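Local coordinates for protein glutathione S-transferase 2 (Onchocerca volvulus, PDB 1TU7) that conjugates reduced glutathione to electrophilic substrates and appears to play a central role in the detoxification system of this parasitic nematode, at residues 85-90 against 147-152; 139-144 against 180-185. All coordinates share one frame; numbering follows the deposited sequence.

Contact 1: 85-90 against 147-152; sequences TYIDMF and ISYADY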
# COMPACT_ATOMS: atom_id res chain seq x y z
N THR A 85 -6.53 -2.40 -12.35
CA THR A 85 -7.09 -1.76 -11.19
C THR A 85 -7.64 -2.79 -10.20
O THR A 85 -7.44 -2.69 -8.99
CB THR A 85 -8.21 -0.83 -11.62
OG1 THR A 85 -7.67 0.20 -12.46
CG2 THR A 85 -8.85 -0.12 -10.46
N TYR A 86 -8.35 -3.79 -10.73
CA TYR A 86 -8.97 -4.81 -9.89
C TYR A 86 -7.97 -5.59 -9.07
O TYR A 86 -8.12 -5.76 -7.85
CB TYR A 86 -9.81 -5.76 -10.75
CG TYR A 86 -10.45 -6.85 -9.92
CD1 TYR A 86 -10.11 -8.16 -10.08
CD2 TYR A 86 -11.41 -6.56 -8.97
CE1 TYR A 86 -10.68 -9.16 -9.35
CE2 TYR A 86 -12.00 -7.56 -8.22
CZ TYR A 86 -11.64 -8.85 -8.42
OH TYR A 86 -12.23 -9.86 -7.68
N ILE A 87 -6.91 -6.07 -9.71
CA ILE A 87 -5.93 -6.83 -8.97
C ILE A 87 -5.20 -6.00 -7.94
O ILE A 87 -4.84 -6.50 -6.90
CB ILE A 87 -4.94 -7.56 -9.89
CG1 ILE A 87 -4.07 -6.60 -10.71
CG2 ILE A 87 -5.71 -8.59 -10.71
CD1 ILE A 87 -3.12 -7.28 -11.67
N ASP A 88 -4.99 -4.72 -8.23
CA ASP A 88 -4.37 -3.79 -7.28
C ASP A 88 -5.27 -3.62 -6.09
O ASP A 88 -4.87 -3.78 -4.94
CB ASP A 88 -4.13 -2.48 -8.02
CG ASP A 88 -3.37 -1.48 -7.27
OD1 ASP A 88 -3.00 -1.69 -6.09
OD2 ASP A 88 -3.11 -0.39 -7.86
N MET A 89 -6.53 -3.32 -6.37
CA MET A 89 -7.52 -3.16 -5.31
C MET A 89 -7.56 -4.42 -4.43
O MET A 89 -7.58 -4.35 -3.20
CB MET A 89 -8.88 -2.89 -5.95
CG MET A 89 -9.99 -2.67 -4.98
SD MET A 89 -11.59 -2.50 -5.83
CE MET A 89 -12.19 -4.12 -5.72
N PHE A 90 -7.60 -5.59 -5.06
CA PHE A 90 -7.64 -6.86 -4.34
C PHE A 90 -6.39 -7.02 -3.46
O PHE A 90 -6.48 -7.33 -2.27
CB PHE A 90 -7.77 -8.02 -5.35
CG PHE A 90 -8.40 -9.28 -4.79
CD1 PHE A 90 -9.56 -9.78 -5.34
CD2 PHE A 90 -7.85 -9.97 -3.75
CE1 PHE A 90 -10.17 -10.87 -4.83
CE2 PHE A 90 -8.47 -11.10 -3.25
CZ PHE A 90 -9.64 -11.53 -3.80
N ILE A 147 -3.03 -15.89 -14.27
CA ILE A 147 -2.42 -15.52 -13.02
C ILE A 147 -1.99 -14.07 -13.02
O ILE A 147 -1.64 -13.50 -14.06
CB ILE A 147 -1.25 -16.48 -12.70
CG1 ILE A 147 -0.84 -16.34 -11.21
CG2 ILE A 147 -0.06 -16.29 -13.68
CD1 ILE A 147 -0.68 -17.60 -10.49
N SER A 148 -2.03 -13.47 -11.84
CA SER A 148 -1.59 -12.10 -11.64
C SER A 148 -0.82 -12.01 -10.34
O SER A 148 -0.85 -12.93 -9.52
CB SER A 148 -2.77 -11.14 -11.58
OG SER A 148 -3.61 -11.40 -10.45
N TYR A 149 -0.19 -10.87 -10.09
CA TYR A 149 0.61 -10.77 -8.89
C TYR A 149 -0.24 -10.92 -7.63
O TYR A 149 0.26 -11.40 -6.61
CB TYR A 149 1.42 -9.49 -8.83
CG TYR A 149 0.65 -8.19 -8.71
CD1 TYR A 149 0.40 -7.63 -7.46
CD2 TYR A 149 0.21 -7.49 -9.84
CE1 TYR A 149 -0.27 -6.45 -7.32
CE2 TYR A 149 -0.44 -6.27 -9.70
CZ TYR A 149 -0.68 -5.75 -8.44
OH TYR A 149 -1.31 -4.52 -8.33
N ALA A 150 -1.50 -10.49 -7.70
CA ALA A 150 -2.35 -10.52 -6.53
C ALA A 150 -2.61 -11.94 -6.07
O ALA A 150 -2.80 -12.16 -4.88
CB ALA A 150 -3.67 -9.79 -6.78
N ASP A 151 -2.58 -12.92 -6.97
CA ASP A 151 -2.75 -14.31 -6.57
C ASP A 151 -1.71 -14.76 -5.56
O ASP A 151 -2.03 -15.48 -4.60
CB ASP A 151 -2.71 -15.23 -7.78
CG ASP A 151 -3.87 -15.05 -8.69
OD1 ASP A 151 -5.03 -15.14 -8.22
OD2 ASP A 151 -3.68 -14.85 -9.90
N TYR A 152 -0.47 -14.34 -5.72
CA TYR A 152 0.58 -14.74 -4.78
C TYR A 152 0.38 -14.13 -3.42
O TYR A 152 0.61 -14.76 -2.41
CB TYR A 152 1.97 -14.39 -5.32
CG TYR A 152 2.22 -14.97 -6.71
CD1 TYR A 152 2.38 -14.13 -7.82
CD2 TYR A 152 2.25 -16.34 -6.93
CE1 TYR A 152 2.60 -14.65 -9.06
CE2 TYR A 152 2.47 -16.86 -8.18
CZ TYR A 152 2.62 -16.01 -9.23
OH TYR A 152 2.83 -16.54 -10.49
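Ile-87 and Ala-150 bring the backbones of 85-90 and 147-152 together, with their CA atoms 5.7 Å apart. The first segment is a piece of helix 81-107. The second leads from a loop into helix 149-164 of the all-helical C-terminal domain of the glutathione transferase fold. No hydrogen bond links the two, so the contact is buried packing. The close approach suits the small Ala-150, whose CB lies 3.5 Å from Ile-87 O and faces Ile-87 CB. The branches of Ile-87 divide between two neighbours. CG1 sits between the backbone N and the carbonyl carbon (chi1 64°). The extended chain then sends CD1 to Tyr-149, where it lies 3.5 Å from CE2. CG2 goes to Ser-148 instead and meets OG at 3.5 Å. Tyr-149 reaches past Ile-87 with its ring and sets OH 3.3 Å from Asp-88 CA. Helix 63-73 of the N-terminal domain also packs on this ring. The Asp-88 carboxylate serves the dimer: OD2 forms a salt bridge with Arg-68 NE of the second subunit. Ser-148 and Asp-151 belong to the Ser-x-x-Asp sequence found at the start of this helix in glutathione transferases. The side-chain-to-backbone bond of a capping box is present: Ser-148 N donates to Asp-151 OD2 at 2.9 Å, on the anti side of the carboxylate.

Contact 2: 139-144 against 180-185; sequences RNLILG and QRMKDR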
# COMPACT_ATOMS: atom_id res chain seq x y z
N ARG A 139 -13.69 -19.48 -9.09
CA ARG A 139 -13.38 -20.90 -9.10
C ARG A 139 -12.00 -21.20 -9.66
O ARG A 139 -11.58 -22.36 -9.72
CB ARG A 139 -14.43 -21.65 -9.93
CG ARG A 139 -15.81 -21.52 -9.30
CD ARG A 139 -16.60 -22.80 -9.22
NE ARG A 139 -17.70 -22.69 -8.26
CZ ARG A 139 -17.76 -23.31 -7.06
NH1 ARG A 139 -16.78 -24.08 -6.62
NH2 ARG A 139 -18.85 -23.14 -6.31
N ASN A 140 -11.27 -20.16 -10.05
CA ASN A 140 -9.92 -20.33 -10.55
C ASN A 140 -9.00 -19.32 -9.86
O ASN A 140 -8.75 -19.45 -8.66
CB ASN A 140 -9.94 -20.26 -12.10
CG ASN A 140 -8.71 -20.90 -12.76
OD1 ASN A 140 -8.66 -21.07 -14.01
ND2 ASN A 140 -7.76 -21.29 -11.97
N LEU A 141 -8.50 -18.33 -10.57
CA LEU A 141 -7.61 -17.33 -9.99
C LEU A 141 -8.31 -15.98 -9.89
O LEU A 141 -9.48 -15.81 -10.29
CB LEU A 141 -6.32 -17.23 -10.81
CG LEU A 141 -5.59 -18.58 -11.00
CD1 LEU A 141 -4.46 -18.47 -12.04
CD2 LEU A 141 -5.10 -19.09 -9.66
N ILE A 142 -7.62 -14.95 -9.39
CA ILE A 142 -8.29 -13.69 -9.16
C ILE A 142 -8.87 -13.10 -10.45
O ILE A 142 -9.97 -12.57 -10.44
CB ILE A 142 -7.35 -12.72 -8.41
CG1 ILE A 142 -7.24 -13.15 -6.94
CG2 ILE A 142 -7.83 -11.28 -8.47
CD1 ILE A 142 -6.12 -12.50 -6.20
N LEU A 143 -8.16 -13.22 -11.56
CA LEU A 143 -8.67 -12.69 -12.83
C LEU A 143 -9.44 -13.73 -13.64
O LEU A 143 -9.91 -13.42 -14.74
CB LEU A 143 -7.55 -12.10 -13.69
CG LEU A 143 -7.02 -10.76 -13.18
CD1 LEU A 143 -5.85 -10.28 -14.08
CD2 LEU A 143 -8.16 -9.72 -13.10
N GLY A 144 -9.58 -14.93 -13.08
CA GLY A 144 -10.14 -16.06 -13.82
C GLY A 144 -9.07 -17.06 -14.23
O GLY A 144 -8.50 -17.74 -13.39
N GLN A 180 -5.56 -24.13 -2.21
CA GLN A 180 -5.04 -25.44 -2.59
C GLN A 180 -4.61 -25.41 -4.05
O GLN A 180 -3.63 -26.04 -4.41
CB GLN A 180 -6.08 -26.57 -2.36
CG GLN A 180 -5.45 -27.98 -2.48
CD GLN A 180 -4.33 -28.23 -1.46
OE1 GLN A 180 -4.56 -28.07 -0.26
NE2 GLN A 180 -3.12 -28.62 -1.93
N ARG A 181 -5.35 -24.68 -4.89
CA ARG A 181 -5.00 -24.59 -6.31
C ARG A 181 -3.63 -23.97 -6.50
O ARG A 181 -2.82 -24.44 -7.30
CB ARG A 181 -6.07 -23.78 -7.03
CG ARG A 181 -5.82 -23.62 -8.51
CD ARG A 181 -6.90 -22.85 -9.23
NE ARG A 181 -8.23 -23.40 -9.01
CZ ARG A 181 -8.72 -24.55 -9.50
NH1 ARG A 181 -9.97 -24.89 -9.19
NH2 ARG A 181 -7.99 -25.35 -10.29
N MET A 182 -3.36 -22.91 -5.74
CA MET A 182 -2.06 -22.26 -5.80
C MET A 182 -0.94 -23.18 -5.33
O MET A 182 0.13 -23.28 -5.96
CB MET A 182 -2.09 -20.99 -4.96
CG MET A 182 -2.92 -19.90 -5.64
SD MET A 182 -2.20 -19.20 -7.16
CE MET A 182 -0.74 -18.40 -6.48
N LYS A 183 -1.20 -23.87 -4.23
CA LYS A 183 -0.20 -24.74 -3.63
C LYS A 183 0.10 -25.91 -4.56
O LYS A 183 1.17 -26.48 -4.53
CB LYS A 183 -0.68 -25.26 -2.27
CG LYS A 183 0.43 -25.80 -1.37
CD LYS A 183 -0.14 -26.11 0.00
CE LYS A 183 0.72 -27.06 0.83
NZ LYS A 183 0.10 -27.20 2.18
N ASP A 184 -0.86 -26.25 -5.43
CA ASP A 184 -0.70 -27.38 -6.34
C ASP A 184 0.03 -26.99 -7.62
O ASP A 184 0.41 -27.87 -8.41
CB ASP A 184 -2.07 -27.95 -6.71
CG ASP A 184 -2.67 -28.81 -5.63
OD1 ASP A 184 -3.88 -29.12 -5.76
OD2 ASP A 184 -2.03 -29.20 -4.64
N ARG A 185 0.24 -25.70 -7.87
CA ARG A 185 1.04 -25.32 -9.02
C ARG A 185 2.42 -25.94 -8.83
O ARG A 185 2.97 -25.87 -7.75
CB ARG A 185 1.11 -23.81 -9.15
CG ARG A 185 -0.26 -23.20 -9.40
CD ARG A 185 -0.27 -21.70 -9.35
NE ARG A 185 0.50 -21.07 -10.41
CZ ARG A 185 0.04 -20.77 -11.61
NH1 ARG A 185 -1.19 -21.06 -11.96
NH2 ARG A 185 0.83 -20.14 -12.46
O HOH W 1 -9.48 -21.72 -7.22
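Arg-181 reaches from helix 173-183 to Arg-139 and Asn-140, in the loop before helix 149-164 of the helical C-terminal domain. Just beyond, this loop makes a type I beta turn from Leu-141 to Gly-144. From CB the arginine runs outward with CG anti to the backbone N (chi1 180°), which carries it across to the loop. CD lies against the amide end of Asn-140, and the two side chains cross at about a right angle. CD is also 4.2 Å from Leu-141 CD2. The chain bends at chi3 (-54°). NE then donates to a water at 2.8 Å, in the plane of the guanidinium. The same water donates to Asn-140 O and so bridges loop and helix. At the tip, NH1 comes within 3.0 Å of Arg-139 O. Leu-141 makes the apolar part of the contact. Its CD2 packs 3.8 Å from Met-182 SD, and its CD1 approaches Arg-185 NH1 obliquely. The Arg-185 guanidinium has its salt bridge with Asp-23, through NH2. The turn itself is closed by two backbone bonds, Gly-144 N to Leu-141 O and Leu-141 N to Gly-144 O, each 2.9 Å long.

How the contacts relate
The centres of contacts 1 and 2 are 12 Å apart, within the helical C-terminal domain. Along the chain the segments alternate: 85-90, 139-144, 147-152, 180-185. The loop of contact 2 thus leads directly into the helix start of contact 1. A probable hydrogen bond, Asp-151 OD1 to Ile-142 N (2.8 Å), ties that helix start back to the turn. Ile-87 CG2 packs on Leu-143 CG, and Ile-147 CD1 on Arg-185 CZ. Helices 81-107, 149-164 and 173-183 therefore meet around one connecting loop. Segment 85-90 also touches the second subunit, and the Asp-88 side chain is about 10 Å from a bound glutathione. Contact 2 lies away from the glutathione site and touches no other chain of the dimer.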